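Local coordinates for protein C alpha-dehydrogenase (PDB 4YAC) that binds NADH as a short-chain dehydrogenase/reductase and probably oxidises the C-alpha alcohol of beta-aryl ethers during bacterial lignin breakdown, at residues L65-R68 with A69-A72; Q111-V114 with N115-V119; V123-V126 with M127-I131; A163-G166 with L167-L171. One frame throughout, in Å; residues are numbered along the deposited sequence.

Contact 1: L65-R68 with A69-A72; sequences LTDR and AAYA. With NAI (1,4-dihydronicotinamide adenine dinucleotide), chain B.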
loop_
_atom_site.group_PDB
_atom_site.type_symbol
_atom_site.label_atom_id
_atom_site.label_comp_id
_atom_site.label_asym_id
_atom_site.label_seq_id
_atom_site.Cartn_x
_atom_site.Cartn_y
_atom_site.Cartn_z
ATOM N N LEU A 65 -6.248 -0.049 -19.576
ATOM C CA LEU A 65 -6.109 1.008 -18.577
ATOM C C LEU A 65 -4.660 1.404 -18.334
ATOM O O LEU A 65 -4.394 2.472 -17.773
ATOM C CB LEU A 65 -6.740 0.567 -17.256
ATOM C CG LEU A 65 -8.201 0.137 -17.349
ATOM C CD1 LEU A 65 -8.601 -0.632 -16.114
ATOM C CD2 LEU A 65 -9.112 1.335 -17.570
ATOM N N THR A 66 -3.728 0.543 -18.738
ATOM C CA THR A 66 -2.306 0.829 -18.562
ATOM C C THR A 66 -1.784 1.762 -19.655
ATOM O O THR A 66 -0.648 2.228 -19.586
ATOM C CB THR A 66 -1.462 -0.474 -18.550
ATOM O OG1 THR A 66 -1.433 -1.058 -19.860
ATOM C CG2 THR A 66 -2.036 -1.472 -17.551
ATOM N N ASP A 67 -2.625 2.041 -20.652
ATOM C CA ASP A 67 -2.275 2.922 -21.765
ATOM C C ASP A 67 -2.825 4.324 -21.505
ATOM O O ASP A 67 -4.008 4.579 -21.715
ATOM C CB ASP A 67 -2.833 2.352 -23.076
ATOM C CG ASP A 67 -2.368 3.116 -24.315
ATOM O OD1 ASP A 67 -2.132 4.340 -24.235
ATOM O OD2 ASP A 67 -2.255 2.483 -25.385
ATOM N N ARG A 68 -1.957 5.229 -21.065
ATOM C CA ARG A 68 -2.377 6.549 -20.607
ATOM C C ARG A 68 -3.007 7.365 -21.728
ATOM O O ARG A 68 -4.023 8.040 -21.523
ATOM C CB ARG A 68 -1.182 7.294 -20.008
ATOM C CG ARG A 68 -0.782 6.757 -18.639
ATOM C CD ARG A 68 0.607 7.187 -18.219
ATOM N NE ARG A 68 0.914 6.725 -16.870
ATOM C CZ ARG A 68 2.120 6.782 -16.316
ATOM N NH1 ARG A 68 3.141 7.279 -16.999
ATOM N NH2 ARG A 68 2.304 6.341 -15.082
ATOM N N ALA A 69 -2.418 7.291 -22.916
ATOM C CA ALA A 69 -2.933 8.042 -24.055
ATOM C C ALA A 69 -4.335 7.563 -24.412
ATOM O O ALA A 69 -5.249 8.368 -24.643
ATOM C CB ALA A 69 -2.002 7.903 -25.247
ATOM N N ALA A 70 -4.504 6.245 -24.450
ATOM C CA ALA A 70 -5.798 5.661 -24.781
ATOM C C ALA A 70 -6.821 5.967 -23.698
ATOM O O ALA A 70 -8.000 6.133 -23.993
ATOM C CB ALA A 70 -5.673 4.164 -24.981
ATOM N N TYR A 71 -6.375 6.043 -22.447
ATOM C CA TYR A 71 -7.289 6.339 -21.350
ATOM C C TYR A 71 -7.882 7.731 -21.555
ATOM O O TYR A 71 -9.094 7.924 -21.451
ATOM C CB TYR A 71 -6.571 6.244 -19.997
ATOM C CG TYR A 71 -7.472 5.841 -18.847
ATOM C CD1 TYR A 71 -8.735 6.398 -18.696
ATOM C CD2 TYR A 71 -7.061 4.897 -17.916
ATOM C CE1 TYR A 71 -9.558 6.028 -17.650
ATOM C CE2 TYR A 71 -7.881 4.519 -16.860
ATOM C CZ TYR A 71 -9.129 5.089 -16.739
ATOM O OH TYR A 71 -9.947 4.721 -15.693
ATOM N N ALA A 72 -7.026 8.694 -21.879
ATOM C CA ALA A 72 -7.483 10.057 -22.110
ATOM C C ALA A 72 -8.466 10.098 -23.275
ATOM O O ALA A 72 -9.469 10.815 -23.229
ATOM C CB ALA A 72 -6.314 10.964 -22.379
HETATM P PA NAI B . -13.011 -10.640 -13.952
HETATM O O1A NAI B . -12.067 -11.484 -14.773
HETATM O O2A NAI B . -14.388 -11.325 -13.901
HETATM O O5B NAI B . -13.152 -9.214 -14.601
HETATM C C5B NAI B . -12.012 -8.447 -14.819
HETATM C C4B NAI B . -12.232 -7.558 -15.970
HETATM O O4B NAI B . -11.163 -6.553 -15.982
HETATM C C3B NAI B . -12.167 -8.290 -17.229
HETATM O O3B NAI B . -13.258 -7.944 -18.072
HETATM C C2B NAI B . -10.909 -7.919 -17.826
HETATM O O2B NAI B . -10.960 -7.997 -19.263
HETATM C C1B NAI B . -10.685 -6.565 -17.365
HETATM N N9A NAI B . -9.312 -6.150 -17.454
HETATM C C8A NAI B . -8.190 -6.826 -17.077
HETATM N N7A NAI B . -7.095 -6.094 -17.341
HETATM C C5A NAI B . -7.481 -4.904 -17.900
HETATM C C6A NAI B . -6.843 -3.763 -18.374
HETATM N N6A NAI B . -5.419 -3.631 -18.351
HETATM N N1A NAI B . -7.583 -2.739 -18.882
HETATM C C2A NAI B . -8.927 -2.803 -18.941
HETATM N N3A NAI B . -9.583 -3.885 -18.488
HETATM C C4A NAI B . -8.898 -4.939 -17.974
HETATM O O3 NAI B . -12.450 -10.453 -12.523
HETATM P PN NAI B . -13.404 -10.206 -11.258
HETATM O O1N NAI B . -14.269 -11.436 -11.033
HETATM O O2N NAI B . -12.499 -9.933 -9.964
HETATM O O5D NAI B . -14.313 -8.977 -11.513
#
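Tyr-71 N gives the shortest hydrogen bond here, 2.9 Å to Asp-67 O. Asp-67 holds the same helix start with its side chain as well. As the N-cap residue it turns CG anti to its own N (chi1 -173°) and swings the carboxylate forward over the start of the helix, where OD1 accepts from Ala-70 N at 3.0 Å in an almost straight bond (169°). The donor stands above the carboxylate plane, and Ala-70 CB packs against Asp-67 CG at 3.5 Å. With an alanine here, Ala-70 N would probably lose its capping acceptor and the helix start would be less firmly fixed.

Leu-65 works in two directions. Its N donates to N1A of the NADH adenine at 3.1 Å, while its CG lies 3.4 Å from C2A of the same ring. One branch, CD2, comes obliquely to Tyr-71 CE2 at 3.5 Å, and Leu-65 O lies in the plane of the phenol ring, at its edge. Arg-68 reaches away to Asn-121 and to a salt bridge with Asp-109 of the second subunit. The turn thus leads from strand 57-62 into helix 68-81, with Tyr-71 packed on strands 8-12 and 87-90 and Thr-66 against helix 105-133.

Contact 2: Q111-V114 with N115-V119; sequences QMDV and NVNGV
Met-112 O is gripped by two backbone donors, Val-116 N at 3.0 Å and Asn-117 N at 3.1 Å, and this sharing marks the wider pi-type turn in the helix. Asn-117 N approaches in the carbonyl plane, whereas Val-116 N stands above it. The buried side of the turn is closely packed. Asn-115 CB sits 3.1 Å from Gln-111 O, and Gly-118, having no side chain, lets its CA come within 3.4 Å of Val-114 O in a C-H...O contact. The Asn-115 amide is held at both ends from outside, OD1 by Val-94 N and ND2 by Thr-160 OG1, so its rotation is fixed. An asparagine at such a widened turn is familiar from classical short-chain dehydrogenases.

Other parts are looser. Met-112, bent twice along its chain, lies beside Val-116 in a loose apolar contact, SD 4.1 Å from CG2. On the partly exposed side, Asp-113 OD1 accepts from Asn-117 ND2 at 3.2 Å on its anti side, though well out of the carboxylate plane. Carboxylate and amide stand almost perpendicular (87°), yet OD1 lies near the amide plane, so the N-H is well aimed. A leucine in place of Asp-113 would probably leave Asn-117 ND2 without this acceptor and its amide freer to turn.

Within helix 105-133, Met-112 and Val-116 face helix 155-174, while Val-114 touches the bound NADH and the Thr-66 loop.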
loop_
_atom_site.group_PDB
_atom_site.type_symbol
_atom_site.label_atom_id
_atom_site.label_comp_id
_atom_site.label_asym_id
_atom_site.label_seq_id
_atom_site.Cartn_x
_atom_site.Cartn_y
_atom_site.Cartn_z
ATOM N N GLN A 111 0.764 -7.256 -12.736
ATOM C CA GLN A 111 -0.205 -6.968 -11.681
ATOM C C GLN A 111 -0.057 -5.538 -11.161
ATOM O O GLN A 111 -1.056 -4.877 -10.872
ATOM C CB GLN A 111 -0.064 -7.976 -10.540
ATOM C CG GLN A 111 -0.455 -9.389 -10.951
ATOM C CD GLN A 111 -0.419 -10.375 -9.802
ATOM O OE1 GLN A 111 -1.236 -10.307 -8.883
ATOM N NE2 GLN A 111 0.531 -11.300 -9.849
ATOM N N MET A 112 1.178 -5.053 -11.058
ATOM C CA MET A 112 1.418 -3.667 -10.665
ATOM C C MET A 112 0.800 -2.705 -11.678
ATOM O O MET A 112 0.159 -1.721 -11.304
ATOM C CB MET A 112 2.916 -3.388 -10.536
ATOM C CG MET A 112 3.533 -3.922 -9.259
ATOM S SD MET A 112 3.110 -2.929 -7.807
ATOM C CE MET A 112 3.033 -4.208 -6.576
ATOM N N ASP A 113 0.977 -2.993 -12.962
ATOM C CA ASP A 113 0.527 -2.069 -14.000
ATOM C C ASP A 113 -1.001 -1.953 -14.010
ATOM O O ASP A 113 -1.542 -0.850 -14.052
ATOM C CB ASP A 113 1.048 -2.509 -15.378
ATOM C CG ASP A 113 1.224 -1.347 -16.349
ATOM O OD1 ASP A 113 1.157 -0.173 -15.924
ATOM O OD2 ASP A 113 1.459 -1.615 -17.545
ATOM N N VAL A 114 -1.706 -3.078 -13.963
ATOM C CA VAL A 114 -3.172 -3.026 -13.995
ATOM C C VAL A 114 -3.749 -2.555 -12.667
ATOM O O VAL A 114 -4.596 -1.666 -12.638
ATOM C CB VAL A 114 -3.792 -4.398 -14.332
ATOM C CG1 VAL A 114 -5.322 -4.311 -14.349
ATOM C CG2 VAL A 114 -3.285 -4.897 -15.667
ATOM N N ASN A 115 -3.295 -3.147 -11.570
ATOM C CA ASN A 115 -3.929 -2.908 -10.278
ATOM C C ASN A 115 -3.573 -1.562 -9.660
ATOM O O ASN A 115 -4.377 -0.994 -8.919
ATOM C CB ASN A 115 -3.569 -4.025 -9.297
ATOM C CG ASN A 115 -4.164 -5.364 -9.690
ATOM O OD1 ASN A 115 -4.824 -5.492 -10.728
ATOM N ND2 ASN A 115 -3.931 -6.375 -8.860
ATOM N N VAL A 116 -2.375 -1.053 -9.945
ATOM C CA VAL A 116 -1.952 0.213 -9.364
ATOM C C VAL A 116 -1.925 1.306 -10.428
ATOM O O VAL A 116 -2.637 2.300 -10.303
ATOM C CB VAL A 116 -0.577 0.111 -8.687
ATOM C CG1 VAL A 116 -0.275 1.402 -7.925
ATOM C CG2 VAL A 116 -0.545 -1.070 -7.732
ATOM N N ASN A 117 -1.118 1.143 -11.472
ATOM C CA ASN A 117 -1.048 2.172 -12.504
ATOM C C ASN A 117 -2.385 2.376 -13.207
ATOM O O ASN A 117 -2.705 3.494 -13.585
ATOM C CB ASN A 117 0.030 1.851 -13.543
ATOM C CG ASN A 117 1.424 2.229 -13.079
ATOM O OD1 ASN A 117 1.606 3.177 -12.314
ATOM N ND2 ASN A 117 2.420 1.491 -13.552
ATOM N N GLY A 118 -3.170 1.316 -13.379
ATOM C CA GLY A 118 -4.473 1.459 -14.018
ATOM C C GLY A 118 -5.388 2.377 -13.228
ATOM O O GLY A 118 -6.156 3.163 -13.804
ATOM N N VAL A 119 -5.305 2.281 -11.904
ATOM C CA VAL A 119 -6.096 3.127 -11.016
ATOM C C VAL A 119 -5.538 4.548 -11.005
ATOM O O VAL A 119 -6.296 5.519 -11.097
ATOM C CB VAL A 119 -6.123 2.563 -9.580
ATOM C CG1 VAL A 119 -6.878 3.499 -8.639
ATOM C CG2 VAL A 119 -6.752 1.178 -9.565
#

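Contact 3: V123-V126 with M127-I131; sequences VMTV and MPRMI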
loop_
_atom_site.group_PDB
_atom_site.type_symbol
_atom_site.label_atom_id
_atom_site.label_comp_id
_atom_site.label_asym_id
_atom_site.label_seq_id
_atom_site.Cartn_x
_atom_site.Cartn_y
_atom_site.Cartn_z
ATOM N N VAL A 123 -7.542 7.957 -12.187
ATOM C CA VAL A 123 -7.643 9.076 -11.252
ATOM C C VAL A 123 -7.023 10.340 -11.853
ATOM O O VAL A 123 -7.613 11.413 -11.792
ATOM C CB VAL A 123 -6.973 8.719 -9.893
ATOM C CG1 VAL A 123 -6.723 9.962 -9.054
ATOM C CG2 VAL A 123 -7.842 7.737 -9.130
ATOM N N MET A 124 -5.852 10.220 -12.460
ATOM C CA MET A 124 -5.169 11.396 -12.986
ATOM C C MET A 124 -5.772 11.886 -14.296
ATOM O O MET A 124 -5.561 13.030 -14.680
ATOM C CB MET A 124 -3.681 11.104 -13.181
ATOM C CG MET A 124 -2.939 10.778 -11.889
ATOM S SD MET A 124 -3.252 11.935 -10.541
ATOM C CE MET A 124 -2.823 13.489 -11.316
ATOM N N THR A 125 -6.523 11.028 -14.982
ATOM C CA THR A 125 -7.165 11.435 -16.231
ATOM C C THR A 125 -8.469 12.169 -15.941
ATOM O O THR A 125 -8.778 13.176 -16.581
ATOM C CB THR A 125 -7.451 10.228 -17.158
ATOM O OG1 THR A 125 -6.216 9.601 -17.524
ATOM C CG2 THR A 125 -8.162 10.669 -18.435
ATOM N N VAL A 126 -9.220 11.669 -14.961
ATOM C CA VAL A 126 -10.578 12.158 -14.705
ATOM C C VAL A 126 -10.666 13.216 -13.603
ATOM O O VAL A 126 -11.390 14.198 -13.744
ATOM C CB VAL A 126 -11.508 10.975 -14.336
ATOM C CG1 VAL A 126 -12.878 11.457 -13.859
ATOM C CG2 VAL A 126 -11.660 10.037 -15.524
ATOM N N MET A 127 -9.948 13.020 -12.505
ATOM C CA MET A 127 -10.119 13.883 -11.340
ATOM C C MET A 127 -9.776 15.355 -11.628
ATOM O O MET A 127 -10.479 16.254 -11.158
ATOM C CB MET A 127 -9.285 13.332 -10.176
ATOM C CG MET A 127 -9.170 14.225 -8.963
ATOM S SD MET A 127 -7.619 15.139 -8.973
ATOM C CE MET A 127 -6.396 13.825 -8.864
ATOM N N PRO A 128 -8.719 15.618 -12.416
ATOM C CA PRO A 128 -8.468 17.021 -12.781
ATOM C C PRO A 128 -9.578 17.650 -13.632
ATOM O O PRO A 128 -9.780 18.865 -13.573
ATOM C CB PRO A 128 -7.157 16.947 -13.567
ATOM C CG PRO A 128 -6.473 15.738 -13.024
ATOM C CD PRO A 128 -7.577 14.754 -12.769
ATOM N N ARG A 129 -10.284 16.839 -14.415
ATOM C CA ARG A 129 -11.411 17.333 -15.197
ATOM C C ARG A 129 -12.584 17.665 -14.280
ATOM O O ARG A 129 -13.283 18.658 -14.486
ATOM C CB ARG A 129 -11.834 16.305 -16.246
ATOM C CG ARG A 129 -10.713 15.859 -17.169
ATOM C CD ARG A 129 -11.241 14.942 -18.259
ATOM N NE ARG A 129 -10.174 14.368 -19.074
ATOM C CZ ARG A 129 -10.305 14.013 -20.350
ATOM N NH1 ARG A 129 -11.460 14.182 -20.985
ATOM N NH2 ARG A 129 -9.274 13.496 -21.000
ATOM N N MET A 130 -12.793 16.831 -13.264
ATOM C CA MET A 130 -13.834 17.084 -12.275
ATOM C C MET A 130 -13.613 18.421 -11.580
ATOM O O MET A 130 -14.537 19.221 -11.447
ATOM C CB MET A 130 -13.873 15.971 -11.232
ATOM C CG MET A 130 -14.499 14.676 -11.702
ATOM S SD MET A 130 -14.294 13.387 -10.461
ATOM C CE MET A 130 -15.313 12.082 -11.139
ATOM N N ILE A 131 -12.383 18.647 -11.129
ATOM C CA ILE A 131 -12.032 19.871 -10.417
ATOM C C ILE A 131 -12.246 21.082 -11.318
ATOM O O ILE A 131 -12.843 22.081 -10.907
ATOM C CB ILE A 131 -10.564 19.816 -9.911
ATOM C CG1 ILE A 131 -10.457 18.803 -8.772
ATOM C CG2 ILE A 131 -10.088 21.184 -9.432
ATOM C CD1 ILE A 131 -9.048 18.453 -8.382
#
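The backbone keeps one regular i to i+4 bond into this turn, Met-127 N to Val-123 O at 2.9 Å, and then kinks at Pro-128, which has no N-H to offer. Met-124 O instead faces the proline ring, with CD 3.3 Å away. Past the kink, Val-126 O takes a sound bond from Met-130 N (3.0 Å) and a weak one from Arg-129 N.

That shift turns Arg-129 N away from Thr-125 O, and the arginine side chain partly makes up for it. Running alongside Thr-125, it brings NE to 3.1 Å from Thr-125 O in a weak bond at the edge of the guanidinium. NH1 goes on to salt bridges with Asp-76 and Glu-79 of helix 68-81.

Elsewhere the contact is apolar. Met-127 curls back, placing CE 3.9 Å from Val-123 CG1 and 4.0 Å from Met-124 SD, while the extended Met-130 carries CE across to Val-126 CG1 at 3.7 Å. Met-124, Met-127 and Pro-128 also meet the second subunit, through its Trp-108 and Glu-101.

The chemistry implies a proline kink whose lost backbone bonds are probably only partly replaced, by weak bonds from Arg-129 N and NE, while methionine ends supply the apolar contacts.

Contact 4: A163-G166 with L167-L171; sequences AVRG and LAESL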
loop_
_atom_site.group_PDB
_atom_site.type_symbol
_atom_site.label_atom_id
_atom_site.label_comp_id
_atom_site.label_asym_id
_atom_site.label_seq_id
_atom_site.Cartn_x
_atom_site.Cartn_y
_atom_site.Cartn_z
ATOM N N ALA A 163 -1.325 -0.570 -1.988
ATOM C CA ALA A 163 -0.984 0.640 -2.725
ATOM C C ALA A 163 -2.212 1.497 -3.001
ATOM O O ALA A 163 -2.221 2.681 -2.674
ATOM C CB ALA A 163 -0.290 0.289 -4.030
ATOM N N VAL A 164 -3.251 0.914 -3.589
ATOM C CA VAL A 164 -4.410 1.717 -3.970
ATOM C C VAL A 164 -5.228 2.086 -2.737
ATOM O O VAL A 164 -5.959 3.071 -2.761
ATOM C CB VAL A 164 -5.301 1.008 -5.012
ATOM C CG1 VAL A 164 -4.545 0.867 -6.328
ATOM C CG2 VAL A 164 -5.785 -0.338 -4.508
ATOM N N ARG A 165 -5.093 1.329 -1.651
ATOM C CA ARG A 165 -5.693 1.757 -0.389
ATOM C C ARG A 165 -5.068 3.079 0.035
ATOM O O ARG A 165 -5.769 3.999 0.445
ATOM C CB ARG A 165 -5.512 0.716 0.716
ATOM C CG ARG A 165 -5.817 1.271 2.105
ATOM C CD ARG A 165 -5.632 0.248 3.202
ATOM N NE ARG A 165 -5.710 0.879 4.518
ATOM C CZ ARG A 165 -5.340 0.301 5.656
ATOM N NH1 ARG A 165 -4.856 -0.933 5.651
ATOM N NH2 ARG A 165 -5.446 0.962 6.800
ATOM N N GLY A 166 -3.745 3.159 -0.059
ATOM C CA GLY A 166 -3.031 4.376 0.280
ATOM C C GLY A 166 -3.490 5.528 -0.590
ATOM O O GLY A 166 -3.715 6.643 -0.110
ATOM N N LEU A 167 -3.620 5.254 -1.883
ATOM C CA LEU A 167 -4.086 6.264 -2.826
ATOM C C LEU A 167 -5.487 6.730 -2.451
ATOM O O LEU A 167 -5.782 7.926 -2.485
ATOM C CB LEU A 167 -4.079 5.723 -4.257
ATOM C CG LEU A 167 -4.687 6.648 -5.318
ATOM C CD1 LEU A 167 -3.983 7.995 -5.356
ATOM C CD2 LEU A 167 -4.631 5.985 -6.683
ATOM N N ALA A 168 -6.346 5.784 -2.091
ATOM C CA ALA A 168 -7.717 6.112 -1.708
ATOM C C ALA A 168 -7.751 6.996 -0.464
ATOM O O ALA A 168 -8.469 8.001 -0.429
ATOM C CB ALA A 168 -8.524 4.844 -1.477
ATOM N N GLU A 169 -6.983 6.628 0.559
ATOM C CA GLU A 169 -6.954 7.412 1.789
ATOM C C GLU A 169 -6.356 8.795 1.527
ATOM O O GLU A 169 -6.692 9.764 2.212
ATOM C CB GLU A 169 -6.164 6.684 2.879
ATOM C CG GLU A 169 -6.805 5.381 3.320
ATOM C CD GLU A 169 -6.240 4.865 4.627
ATOM O OE1 GLU A 169 -6.333 5.587 5.644
ATOM O OE2 GLU A 169 -5.697 3.736 4.638
ATOM N N SER A 170 -5.484 8.884 0.525
ATOM C CA SER A 170 -4.890 10.161 0.130
ATOM C C SER A 170 -5.910 11.052 -0.572
ATOM O O SER A 170 -6.008 12.246 -0.288
ATOM C CB SER A 170 -3.678 9.930 -0.772
ATOM O OG SER A 170 -2.621 9.330 -0.045
ATOM N N LEU A 171 -6.667 10.467 -1.492
ATOM C CA LEU A 171 -7.758 11.183 -2.150
ATOM C C LEU A 171 -8.757 11.690 -1.117
ATOM O O LEU A 171 -9.289 12.794 -1.232
ATOM C CB LEU A 171 -8.466 10.269 -3.155
ATOM C CG LEU A 171 -8.256 10.417 -4.670
ATOM C CD1 LEU A 171 -7.081 11.292 -5.066
ATOM C CD2 LEU A 171 -8.100 9.040 -5.282
HETATM O O HOH W 1 -6.413 3.749 7.844
#
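The guanidinium of Arg-165 and the carboxylate of Glu-169 lie nearly parallel, 7° apart, with OE2 somewhat off the guanidinium plane at its edge, and they meet edge to edge rather than over their faces. Arg-165 NE forms the salt bridge to Glu-169 OE2 at 2.9 Å, reaching the oxygen almost along its C-O bond. A water at the guanidinium edge closes the other side of the pair, accepting from Arg-165 NH2 at 3.1 Å and donating to Glu-169 OE1 at 2.9 Å. The arginine chain runs fully extended from a CG anti to the backbone N (chi1 166°), which sets it side by side with the glutamate one turn on. Further partners steady the pair: NH1 donates to Ala-147 O, and OE2 has a weak hydrogen bond with Tyr-162 OH of the second subunit.

A second grip is on Gly-166 O. Ser-170 N and Ser-170 OG both donate to it, each at 2.9 Å and from opposite faces of the carbonyl plane. The hydroxyl sits beside its own N (chi1 -68°), which brings it back to the carbonyl one turn earlier.

Helix 155-174 is the crossover of the beta-alpha-beta unit between strands 137-142 and 180-185. Ala-163 also packs on its counterpart in the second subunit, an arrangement consistent with the helix-to-helix dimer interface of classical short-chain dehydrogenases with a Rossmann fold.

In the fold
Along the chain the contacts follow in order, contact 1 at the loop leading into helix 68-81, contacts 2 and 3 on helix 105-133, contact 4 on helix 155-174 of the Rossmann domain. The centres of contacts 2 and 3 lie about 17 Å apart. Contact 1 touches both: Thr-66 and Leu-65 meet Asp-113 and Gly-118, and Ala-72 meets Thr-125. On another flank, contact 4 packs on contact 2 through Val-164 and Leu-167 against Val-119, and reaches contact 3 where Leu-171 meets Val-123. Contacts 1 and 4, with centres about 20 Å apart, do not touch. Helix 105-133 therefore lies between the adenine end of the NADH site and helix 155-174, and both helices also meet the second subunit.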